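Local coordinates for packaging protein UL32 (Human herpesvirus 8 type M, PDB 6XF9) that forms a pentameric ring required for herpesviral genome packaging and probably acts in bringing new capsids to nuclear replication compartments for DNA cleavage and packaging, at residues I231-L239 and L286-L297; Q361-P371 and L456-A467. One frame throughout, in Å; residues are numbered along the deposited sequence.

Contact 1. Residues I231-L239 and L286-L297; sequences IWSTSSELL and LRYKNGTASVCL. With ZN (zinc ion), chain P.
At the edge of a zinc site of three cysteines and one histidine, the hydrophobic pocket lined by Leu286, Ala293, Val295 and Leu297 receives Leu238, a leucine from the loop that follows helix 225-235. Its two methyls divide the work. With CG anti to the backbone N (chi1 -175°), the fork reaches across to the other segment: CD2 presses on Val295 CG1 at 3.5 Å, while CD1 rests 4.0 Å from Ala293 CB and 4.1 Å from Leu286 CD1. Beside it, Leu239 CD2 meets Leu297 CD1 at 3.9 Å, the two side chains crossing at about a right angle. Trp232 closes the other flank more loosely, its CH2 lying obliquely 4.2 Å from Val295 CG2.

Ala293 belongs to a beta-hairpin, strands 288-289 and 292-293, whose type I' turn runs from Lys289 to Thr292, and Leu286 and Val295 lie just before and after it. Lys289 O accepts two bonds, from the backbone N of Thr292 and from its OG1, and so fixes the tight turn. Just beyond the hairpin, Cys296 is the N-cap of helix 297-304 and binds the zinc ion through SG at 2.3 Å, with Cys299, His366 and Cys373 completing the site. Across the contact, the loop is shaped by an ST turn, in which Leu238 N donates to Ser236 OG at 3.2 Å in an almost straight bond (172°). Toward solvent, Glu237 OE2 comes obliquely to within 3.3 Å of the ring carbon Tyr288 CE1, without a hydrogen bond, its carboxylate plane turned 66° from the ring.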
loop_
_atom_site.group_PDB
_atom_site.type_symbol
_atom_site.label_atom_id
_atom_site.label_comp_id
_atom_site.label_asym_id
_atom_site.label_seq_id
_atom_site.Cartn_x
_atom_site.Cartn_y
_atom_site.Cartn_z
ATOM N N ILE D 231 -30.638 -25.750 35.262
ATOM C CA ILE D 231 -29.179 -25.748 35.365
ATOM C C ILE D 231 -28.625 -24.341 35.251
ATOM O O ILE D 231 -27.680 -23.980 35.962
ATOM C CB ILE D 231 -28.575 -26.683 34.306
ATOM C CG1 ILE D 231 -28.844 -28.134 34.681
ATOM C CG2 ILE D 231 -27.087 -26.408 34.107
ATOM C CD1 ILE D 231 -28.863 -29.050 33.506
ATOM N N TRP D 232 -29.180 -23.525 34.347
ATOM C CA TRP D 232 -28.583 -22.210 34.110
ATOM C C TRP D 232 -28.997 -21.182 35.148
ATOM O O TRP D 232 -28.233 -20.254 35.420
ATOM C CB TRP D 232 -28.919 -21.715 32.699
ATOM C CG TRP D 232 -28.040 -22.370 31.701
ATOM C CD1 TRP D 232 -28.230 -23.588 31.134
ATOM C CD2 TRP D 232 -26.783 -21.879 31.193
ATOM N NE1 TRP D 232 -27.182 -23.887 30.293
ATOM C CE2 TRP D 232 -26.283 -22.851 30.311
ATOM C CE3 TRP D 232 -26.040 -20.708 31.399
ATOM C CZ2 TRP D 232 -25.081 -22.689 29.623
ATOM C CZ3 TRP D 232 -24.838 -20.550 30.719
ATOM C CH2 TRP D 232 -24.373 -21.537 29.840
ATOM N N SER D 233 -30.155 -21.342 35.785
ATOM C CA SER D 233 -30.482 -20.411 36.861
ATOM C C SER D 233 -29.761 -20.770 38.149
ATOM O O SER D 233 -29.397 -19.872 38.920
ATOM C CB SER D 233 -31.983 -20.380 37.117
ATOM O OG SER D 233 -32.466 -21.698 37.287
ATOM N N THR D 234 -29.497 -22.058 38.391
ATOM C CA THR D 234 -28.796 -22.389 39.622
ATOM C C THR D 234 -27.313 -22.064 39.526
ATOM O O THR D 234 -26.676 -21.871 40.562
ATOM C CB THR D 234 -28.981 -23.870 40.018
ATOM O OG1 THR D 234 -28.569 -24.751 38.965
ATOM C CG2 THR D 234 -30.477 -24.136 40.286
ATOM N N SER D 235 -26.736 -21.982 38.321
ATOM C CA SER D 235 -25.295 -21.744 38.226
ATOM C C SER D 235 -24.914 -20.551 37.348
ATOM O O SER D 235 -23.755 -20.460 36.939
ATOM C CB SER D 235 -24.564 -22.990 37.731
ATOM O OG SER D 235 -24.979 -23.322 36.426
ATOM N N SER D 236 -25.844 -19.633 37.051
ATOM C CA SER D 236 -25.543 -18.448 36.240
ATOM C C SER D 236 -26.650 -17.406 36.406
ATOM O O SER D 236 -27.663 -17.643 37.070
ATOM C CB SER D 236 -25.397 -18.807 34.759
ATOM O OG SER D 236 -26.670 -18.811 34.112
ATOM N N GLU D 237 -26.455 -16.246 35.766
ATOM C CA GLU D 237 -27.429 -15.160 35.774
ATOM C C GLU D 237 -28.115 -14.967 34.428
ATOM O O GLU D 237 -28.740 -13.925 34.204
ATOM C CB GLU D 237 -26.732 -13.857 36.154
ATOM C CG GLU D 237 -25.602 -13.526 35.168
ATOM C CD GLU D 237 -24.807 -12.275 35.524
ATOM O OE1 GLU D 237 -24.900 -11.804 36.685
ATOM O OE2 GLU D 237 -24.084 -11.762 34.631
ATOM N N LEU D 238 -28.047 -15.959 33.544
ATOM C CA LEU D 238 -28.548 -15.790 32.184
ATOM C C LEU D 238 -30.052 -15.512 32.130
ATOM O O LEU D 238 -30.552 -15.025 31.107
ATOM C CB LEU D 238 -28.167 -17.021 31.356
ATOM C CG LEU D 238 -28.531 -16.913 29.872
ATOM C CD1 LEU D 238 -27.943 -15.633 29.286
ATOM C CD2 LEU D 238 -28.032 -18.110 29.107
ATOM N N LEU D 239 -30.806 -15.823 33.176
ATOM C CA LEU D 239 -32.277 -15.715 33.094
ATOM C C LEU D 239 -33.020 -14.513 33.691
ATOM O O LEU D 239 -34.220 -14.600 33.947
ATOM C CB LEU D 239 -32.917 -17.007 33.619
ATOM C CG LEU D 239 -32.568 -18.288 32.859
ATOM C CD1 LEU D 239 -33.189 -19.501 33.535
ATOM C CD2 LEU D 239 -33.014 -18.190 31.408
ATOM N N LEU D 286 -19.747 -16.290 29.199
ATOM C CA LEU D 286 -20.958 -15.539 29.145
ATOM C C LEU D 286 -20.660 -14.068 29.369
ATOM O O LEU D 286 -20.421 -13.665 30.445
ATOM C CB LEU D 286 -21.909 -16.048 30.198
ATOM C CG LEU D 286 -23.212 -15.343 30.310
ATOM C CD1 LEU D 286 -23.825 -15.311 28.971
ATOM C CD2 LEU D 286 -24.130 -16.100 31.170
ATOM N N ARG D 287 -20.807 -13.266 28.344
ATOM C CA ARG D 287 -20.533 -11.859 28.375
ATOM C C ARG D 287 -21.724 -11.102 27.909
ATOM O O ARG D 287 -22.408 -11.587 27.085
ATOM C CB ARG D 287 -19.496 -11.572 27.356
ATOM C CG ARG D 287 -18.105 -11.720 27.818
ATOM C CD ARG D 287 -17.201 -11.623 26.635
ATOM N NE ARG D 287 -17.059 -12.895 26.020
ATOM C CZ ARG D 287 -16.265 -13.831 26.477
ATOM N NH1 ARG D 287 -15.563 -13.597 27.552
ATOM N NH2 ARG D 287 -16.184 -14.981 25.861
ATOM N N TYR D 288 -21.930 -9.877 28.369
ATOM C CA TYR D 288 -23.082 -9.085 27.983
ATOM C C TYR D 288 -22.839 -7.846 27.216
ATOM O O TYR D 288 -21.848 -7.259 27.395
ATOM C CB TYR D 288 -23.827 -8.661 29.193
ATOM C CG TYR D 288 -24.491 -9.779 29.828
ATOM C CD1 TYR D 288 -23.862 -10.516 30.755
ATOM C CD2 TYR D 288 -25.728 -10.128 29.485
ATOM C CE1 TYR D 288 -24.468 -11.567 31.325
ATOM C CE2 TYR D 288 -26.323 -11.172 30.055
ATOM C CZ TYR D 288 -25.664 -11.866 30.951
ATOM O OH TYR D 288 -26.220 -12.879 31.519
ATOM N N LYS D 289 -23.705 -7.516 26.295
ATOM C CA LYS D 289 -23.621 -6.290 25.545
ATOM C C LYS D 289 -24.966 -5.931 24.956
ATOM O O LYS D 289 -25.577 -6.763 24.441
ATOM C CB LYS D 289 -22.643 -6.432 24.409
ATOM C CG LYS D 289 -21.914 -5.193 24.027
ATOM C CD LYS D 289 -21.292 -5.386 22.688
ATOM C CE LYS D 289 -20.383 -4.259 22.336
ATOM N NZ LYS D 289 -19.970 -4.210 20.929
ATOM N N ASN D 290 -25.427 -4.705 25.067
ATOM C CA ASN D 290 -26.660 -4.262 24.462
ATOM C C ASN D 290 -27.867 -5.117 24.695
ATOM O O ASN D 290 -28.563 -5.371 23.831
ATOM C CB ASN D 290 -26.476 -4.033 23.001
ATOM C CG ASN D 290 -26.200 -2.625 22.665
ATOM O OD1 ASN D 290 -27.085 -1.884 22.348
ATOM N ND2 ASN D 290 -24.974 -2.228 22.784
ATOM N N GLY D 291 -28.117 -5.603 25.858
ATOM C CA GLY D 291 -29.305 -6.414 26.016
ATOM C C GLY D 291 -29.204 -7.807 25.442
ATOM O O GLY D 291 -30.221 -8.499 25.336
ATOM N N THR D 292 -28.023 -8.221 25.014
ATOM C CA THR D 292 -27.778 -9.582 24.580
ATOM C C THR D 292 -26.661 -10.166 25.426
ATOM O O THR D 292 -26.010 -9.460 26.198
ATOM C CB THR D 292 -27.371 -9.641 23.115
ATOM O OG1 THR D 292 -26.044 -9.122 22.982
ATOM C CG2 THR D 292 -28.306 -8.808 22.293
ATOM N N ALA D 293 -26.442 -11.470 25.268
ATOM C CA ALA D 293 -25.392 -12.182 25.980
ATOM C C ALA D 293 -24.728 -13.146 25.010
ATOM O O ALA D 293 -25.319 -13.531 23.999
ATOM C CB ALA D 293 -25.949 -12.929 27.192
ATOM N N SER D 294 -23.490 -13.546 25.319
ATOM C CA SER D 294 -22.794 -14.448 24.404
ATOM C C SER D 294 -23.424 -15.823 24.340
ATOM O O SER D 294 -23.101 -16.576 23.416
ATOM C CB SER D 294 -21.329 -14.606 24.779
ATOM O OG SER D 294 -21.202 -15.016 26.114
ATOM N N VAL D 295 -24.297 -16.175 25.284
ATOM C CA VAL D 295 -25.091 -17.395 25.199
ATOM C C VAL D 295 -26.483 -17.006 24.720
ATOM O O VAL D 295 -27.238 -16.359 25.443
ATOM C CB VAL D 295 -25.153 -18.139 26.540
ATOM C CG1 VAL D 295 -26.074 -19.342 26.427
ATOM C CG2 VAL D 295 -23.787 -18.597 26.953
ATOM N N CYS D 296 -26.848 -17.400 23.512
ATOM C CA CYS D 296 -28.147 -17.038 22.976
ATOM C C CYS D 296 -29.207 -18.011 23.455
ATOM O O CYS D 296 -29.052 -19.230 23.309
ATOM C CB CYS D 296 -28.096 -17.022 21.464
ATOM S SG CYS D 296 -29.710 -16.800 20.726
ATOM N N LEU D 297 -30.279 -17.484 24.053
ATOM C CA LEU D 297 -31.289 -18.378 24.616
ATOM C C LEU D 297 -32.164 -18.984 23.544
ATOM O O LEU D 297 -32.598 -20.128 23.687
ATOM C CB LEU D 297 -32.183 -17.645 25.605
ATOM C CG LEU D 297 -31.718 -17.654 27.045
ATOM C CD1 LEU D 297 -32.544 -16.630 27.812
ATOM C CD2 LEU D 297 -31.914 -19.042 27.596
HETATM ZN ZN ZN P . -29.350 -17.465 18.531
#

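Contact 2. Residues Q361-P371 and L456-A467; sequences QEIHKHLFCDP and LAHPSQTSHLYA. With ZN (zinc ion), chain P.
The ring of Tyr466 is inserted beside helix 360-369 with Gln361 O over one face, offset toward the rim, and its own neighbour Leu465 CB over the centre of the other. At its edge, in plane, lies His364 ND1, which shares a 2.7 Å hydrogen bond with Tyr466 OH; either atom could be the donor. The two rings stand nearly perpendicular, at 84°, and Cys369 SG sits over a face of the imidazole while lying at the edge of the tyrosine ring, a sulfur-aromatic contact. Gln361 flanks the phenol as well, its CG 3.5 Å from Tyr466 CE1, and Lys365 CB packs obliquely against Tyr466 CD2.

Lys365 runs past the tyrosine in the opposite direction. Its CG is anti to the backbone N (chi1 166°) and the chain stays extended, carrying NZ to the C-terminal carboxylate, where it forms a salt bridge with Ala467 OXT at 2.5 Å. Farther along, where helix 360-369 passes through a wider pi-type turn, Ala457 N donates to Phe368 O at 2.9 Å. Leu456 spreads its CD1 over Pro371 CA at 3.8 Å, and Thr462 OG1 lies 3.5 Å from Cys369 CB. The chain's last helix, 459-465, is thereby docked on the helix whose His366 ND1 binds zinc.

Asp370 OD2 comes within 4.2 Å of Ala467 OXT, a pairing of like charges that is probably unfavourable and that Lys365, together with Lys426, the salt-bridge partner of Asp370 and a long, weak ion-pair partner of OXT, would be expected to offset. The chain terminus is buried, and its carboxylate is probably held as an anion by the lysine reaching it from the zinc-binding helix.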
loop_
_atom_site.group_PDB
_atom_site.type_symbol
_atom_site.label_atom_id
_atom_site.label_comp_id
_atom_site.label_asym_id
_atom_site.label_seq_id
_atom_site.Cartn_x
_atom_site.Cartn_y
_atom_site.Cartn_z
ATOM N N GLN D 361 -33.361 -6.924 21.541
ATOM C CA GLN D 361 -32.037 -7.151 20.978
ATOM C C GLN D 361 -31.726 -8.641 20.853
ATOM O O GLN D 361 -31.164 -9.061 19.843
ATOM C CB GLN D 361 -30.973 -6.477 21.828
ATOM C CG GLN D 361 -30.918 -4.963 21.763
ATOM C CD GLN D 361 -31.911 -4.304 22.663
ATOM O OE1 GLN D 361 -32.497 -4.947 23.530
ATOM N NE2 GLN D 361 -32.067 -2.997 22.512
ATOM N N GLU D 362 -32.062 -9.464 21.858
ATOM C CA GLU D 362 -31.785 -10.897 21.726
ATOM C C GLU D 362 -32.503 -11.467 20.527
ATOM O O GLU D 362 -31.940 -12.284 19.792
ATOM C CB GLU D 362 -32.184 -11.684 22.972
ATOM C CG GLU D 362 -31.475 -11.268 24.258
ATOM C CD GLU D 362 -31.685 -12.265 25.381
ATOM O OE1 GLU D 362 -32.495 -11.943 26.289
ATOM O OE2 GLU D 362 -31.083 -13.374 25.328
ATOM N N ILE D 363 -33.759 -11.065 20.325
ATOM C CA ILE D 363 -34.525 -11.558 19.188
ATOM C C ILE D 363 -34.015 -10.923 17.903
ATOM O O ILE D 363 -33.888 -11.595 16.873
ATOM C CB ILE D 363 -36.024 -11.294 19.420
ATOM C CG1 ILE D 363 -36.518 -12.163 20.571
ATOM C CG2 ILE D 363 -36.845 -11.588 18.181
ATOM C CD1 ILE D 363 -37.769 -11.662 21.194
ATOM N N HIS D 364 -33.694 -9.624 17.941
ATOM C CA HIS D 364 -33.068 -8.981 16.786
ATOM C C HIS D 364 -31.781 -9.692 16.409
ATOM O O HIS D 364 -31.556 -10.022 15.239
ATOM C CB HIS D 364 -32.767 -7.513 17.088
ATOM C CG HIS D 364 -32.125 -6.780 15.947
ATOM N ND1 HIS D 364 -31.182 -5.789 16.132
ATOM C CD2 HIS D 364 -32.306 -6.879 14.608
ATOM C CE1 HIS D 364 -30.798 -5.324 14.955
ATOM N NE2 HIS D 364 -31.466 -5.967 14.015
ATOM N N LYS D 365 -30.906 -9.910 17.394
ATOM C CA LYS D 365 -29.636 -10.582 17.152
ATOM C C LYS D 365 -29.851 -11.955 16.563
ATOM O O LYS D 365 -29.147 -12.355 15.630
ATOM C CB LYS D 365 -28.855 -10.691 18.447
ATOM C CG LYS D 365 -27.722 -11.642 18.384
ATOM C CD LYS D 365 -27.131 -11.826 19.761
ATOM C CE LYS D 365 -26.270 -13.043 19.774
ATOM N NZ LYS D 365 -25.518 -13.092 21.029
ATOM N N HIS D 366 -30.813 -12.699 17.090
ATOM C CA HIS D 366 -30.943 -14.094 16.686
ATOM C C HIS D 366 -31.565 -14.239 15.315
ATOM O O HIS D 366 -31.096 -15.043 14.510
ATOM C CB HIS D 366 -31.781 -14.871 17.719
ATOM C CG HIS D 366 -32.123 -16.264 17.291
ATOM N ND1 HIS D 366 -31.249 -17.326 17.435
ATOM C CD2 HIS D 366 -33.229 -16.761 16.692
ATOM C CE1 HIS D 366 -31.814 -18.416 16.949
ATOM N NE2 HIS D 366 -33.009 -18.099 16.482
ATOM N N LEU D 367 -32.600 -13.466 15.001
ATOM C CA LEU D 367 -33.290 -13.674 13.730
ATOM C C LEU D 367 -32.656 -12.922 12.569
ATOM O O LEU D 367 -32.827 -13.337 11.417
ATOM C CB LEU D 367 -34.760 -13.254 13.828
ATOM C CG LEU D 367 -35.707 -14.092 14.688
ATOM C CD1 LEU D 367 -37.024 -13.353 14.842
ATOM C CD2 LEU D 367 -35.929 -15.450 14.083
ATOM N N PHE D 368 -31.956 -11.804 12.818
ATOM C CA PHE D 368 -31.535 -10.940 11.721
ATOM C C PHE D 368 -30.052 -10.604 11.694
ATOM O O PHE D 368 -29.588 -10.142 10.653
ATOM C CB PHE D 368 -32.327 -9.617 11.737
ATOM C CG PHE D 368 -33.846 -9.781 11.725
ATOM C CD1 PHE D 368 -34.530 -10.012 10.539
ATOM C CD2 PHE D 368 -34.584 -9.689 12.906
ATOM C CE1 PHE D 368 -35.922 -10.160 10.522
ATOM C CE2 PHE D 368 -35.990 -9.834 12.895
ATOM C CZ PHE D 368 -36.647 -10.070 11.702
ATOM N N CYS D 369 -29.291 -10.826 12.775
ATOM C CA CYS D 369 -27.906 -10.360 12.868
ATOM C C CYS D 369 -26.871 -11.459 13.068
ATOM O O CYS D 369 -25.969 -11.589 12.232
ATOM C CB CYS D 369 -27.740 -9.334 13.994
ATOM S SG CYS D 369 -28.732 -7.901 13.713
ATOM N N ASP D 370 -26.912 -12.224 14.152
ATOM C CA ASP D 370 -25.739 -13.036 14.462
ATOM C C ASP D 370 -25.584 -14.146 13.428
ATOM O O ASP D 370 -26.567 -14.805 13.088
ATOM C CB ASP D 370 -25.822 -13.617 15.858
ATOM C CG ASP D 370 -24.513 -14.263 16.283
ATOM O OD1 ASP D 370 -24.266 -15.403 15.855
ATOM O OD2 ASP D 370 -23.704 -13.625 17.002
ATOM N N PRO D 371 -24.385 -14.350 12.871
ATOM C CA PRO D 371 -24.227 -15.403 11.853
ATOM C C PRO D 371 -24.215 -16.814 12.434
ATOM O O PRO D 371 -24.452 -17.760 11.686
ATOM C CB PRO D 371 -22.890 -15.043 11.188
ATOM C CG PRO D 371 -22.112 -14.384 12.258
ATOM C CD PRO D 371 -23.101 -13.680 13.162
ATOM N N LEU D 456 -28.463 -11.251 6.432
ATOM C CA LEU D 456 -28.215 -10.769 7.767
ATOM C C LEU D 456 -27.874 -9.293 7.667
ATOM O O LEU D 456 -27.536 -8.800 6.595
ATOM C CB LEU D 456 -27.076 -11.548 8.430
ATOM C CG LEU D 456 -27.272 -13.065 8.405
ATOM C CD1 LEU D 456 -26.114 -13.696 9.090
ATOM C CD2 LEU D 456 -28.564 -13.508 9.039
ATOM N N ALA D 457 -27.976 -8.581 8.787
ATOM C CA ALA D 457 -27.362 -7.269 8.856
ATOM C C ALA D 457 -25.863 -7.412 8.637
ATOM O O ALA D 457 -25.297 -8.506 8.733
ATOM C CB ALA D 457 -27.645 -6.596 10.192
ATOM N N HIS D 458 -25.222 -6.298 8.327
ATOM C CA HIS D 458 -23.812 -6.345 7.991
ATOM C C HIS D 458 -23.000 -6.741 9.219
ATOM O O HIS D 458 -23.230 -6.196 10.303
ATOM C CB HIS D 458 -23.353 -4.997 7.463
ATOM C CG HIS D 458 -22.019 -5.054 6.796
ATOM N ND1 HIS D 458 -20.832 -4.905 7.485
ATOM C CD2 HIS D 458 -21.681 -5.283 5.508
ATOM C CE1 HIS D 458 -19.821 -5.036 6.647
ATOM N NE2 HIS D 458 -20.310 -5.273 5.442
ATOM N N PRO D 459 -22.054 -7.683 9.102
ATOM C CA PRO D 459 -21.334 -8.140 10.301
ATOM C C PRO D 459 -20.643 -7.041 11.077
ATOM O O PRO D 459 -20.562 -7.147 12.305
ATOM C CB PRO D 459 -20.321 -9.138 9.737
ATOM C CG PRO D 459 -20.994 -9.682 8.545
ATOM C CD PRO D 459 -21.808 -8.563 7.948
ATOM N N SER D 460 -20.187 -5.966 10.429
ATOM C CA SER D 460 -19.573 -4.880 11.195
ATOM C C SER D 460 -20.598 -4.222 12.094
ATOM O O SER D 460 -20.302 -3.903 13.250
ATOM C CB SER D 460 -18.952 -3.841 10.262
ATOM O OG SER D 460 -19.920 -3.303 9.369
ATOM N N GLN D 461 -21.810 -4.013 11.580
ATOM C CA GLN D 461 -22.894 -3.541 12.428
ATOM C C GLN D 461 -23.137 -4.519 13.568
ATOM O O GLN D 461 -23.220 -4.116 14.733
ATOM C CB GLN D 461 -24.161 -3.325 11.587
ATOM C CG GLN D 461 -25.422 -3.238 12.439
ATOM C CD GLN D 461 -26.727 -3.099 11.634
ATOM O OE1 GLN D 461 -26.725 -3.149 10.398
ATOM N NE2 GLN D 461 -27.856 -2.963 12.350
ATOM N N THR D 462 -23.195 -5.823 13.262
ATOM C CA THR D 462 -23.436 -6.819 14.305
ATOM C C THR D 462 -22.334 -6.818 15.337
ATOM O O THR D 462 -22.603 -6.874 16.539
ATOM C CB THR D 462 -23.570 -8.216 13.713
ATOM O OG1 THR D 462 -24.636 -8.222 12.768
ATOM C CG2 THR D 462 -23.845 -9.241 14.812
ATOM N N SER D 463 -21.082 -6.770 14.896
ATOM C CA SER D 463 -19.990 -6.776 15.860
ATOM C C SER D 463 -20.004 -5.537 16.736
ATOM O O SER D 463 -19.650 -5.611 17.923
ATOM C CB SER D 463 -18.651 -6.860 15.151
ATOM O OG SER D 463 -17.639 -6.752 16.132
ATOM N N HIS D 464 -20.401 -4.388 16.182
ATOM C CA HIS D 464 -20.509 -3.203 17.023
ATOM C C HIS D 464 -21.617 -3.396 18.056
ATOM O O HIS D 464 -21.424 -3.101 19.239
ATOM C CB HIS D 464 -20.747 -1.939 16.179
ATOM C CG HIS D 464 -19.501 -1.384 15.540
ATOM N ND1 HIS D 464 -18.431 -0.901 16.268
ATOM C CD2 HIS D 464 -19.202 -1.141 14.234
ATOM C CE1 HIS D 464 -17.498 -0.454 15.436
ATOM N NE2 HIS D 464 -17.947 -0.576 14.197
ATOM N N LEU D 465 -22.758 -3.961 17.642
ATOM C CA LEU D 465 -23.962 -3.934 18.472
ATOM C C LEU D 465 -23.953 -4.973 19.607
ATOM O O LEU D 465 -24.190 -4.617 20.770
ATOM C CB LEU D 465 -25.200 -4.142 17.594
ATOM C CG LEU D 465 -25.688 -3.014 16.662
ATOM C CD1 LEU D 465 -27.030 -3.376 15.977
ATOM C CD2 LEU D 465 -25.749 -1.652 17.367
ATOM N N TYR D 466 -23.646 -6.246 19.315
ATOM C CA TYR D 466 -24.065 -7.351 20.182
ATOM C C TYR D 466 -22.901 -8.257 20.599
ATOM O O TYR D 466 -21.791 -8.205 20.054
ATOM C CB TYR D 466 -25.145 -8.209 19.496
ATOM C CG TYR D 466 -26.410 -7.441 19.184
ATOM C CD1 TYR D 466 -26.980 -6.612 20.125
ATOM C CD2 TYR D 466 -27.010 -7.526 17.945
ATOM C CE1 TYR D 466 -28.130 -5.895 19.863
ATOM C CE2 TYR D 466 -28.162 -6.808 17.661
ATOM C CZ TYR D 466 -28.710 -5.987 18.627
ATOM O OH TYR D 466 -29.841 -5.246 18.364
ATOM N N ALA D 467 -23.191 -9.086 21.609
ATOM C CA ALA D 467 -22.276 -10.103 22.140
ATOM C C ALA D 467 -22.421 -11.419 21.399
ATOM O O ALA D 467 -21.500 -12.253 21.435
ATOM C CB ALA D 467 -22.519 -10.326 23.630
ATOM O OXT ALA D 467 -23.461 -11.664 20.762
HETATM ZN ZN ZN P . -29.350 -17.465 18.531
#

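How the contacts relate
Contact 1 closes before contact 2 opens along the chain, yet their centres lie only 16 Å apart and both supply ligands to one zinc ion: Cys296 from 286-297 and His366 from helix 360-369. The hairpin of contact 1 also touches the C-terminal segment directly. Lys289 NZ probably hydrogen-bonds to His464 O at 2.5 Å, and Thr292 OG1 to Ala467 N at 3.2 Å. The zinc ties the Cys296 region to helix 360-369, while the hairpin packs on the loop after helix 225-235 and bonds to the chain's end. Contact 2 also borders a second subunit, whose Asn150 accepts from His458 N, placing its C-terminal segment at a subunit interface of the pentamer.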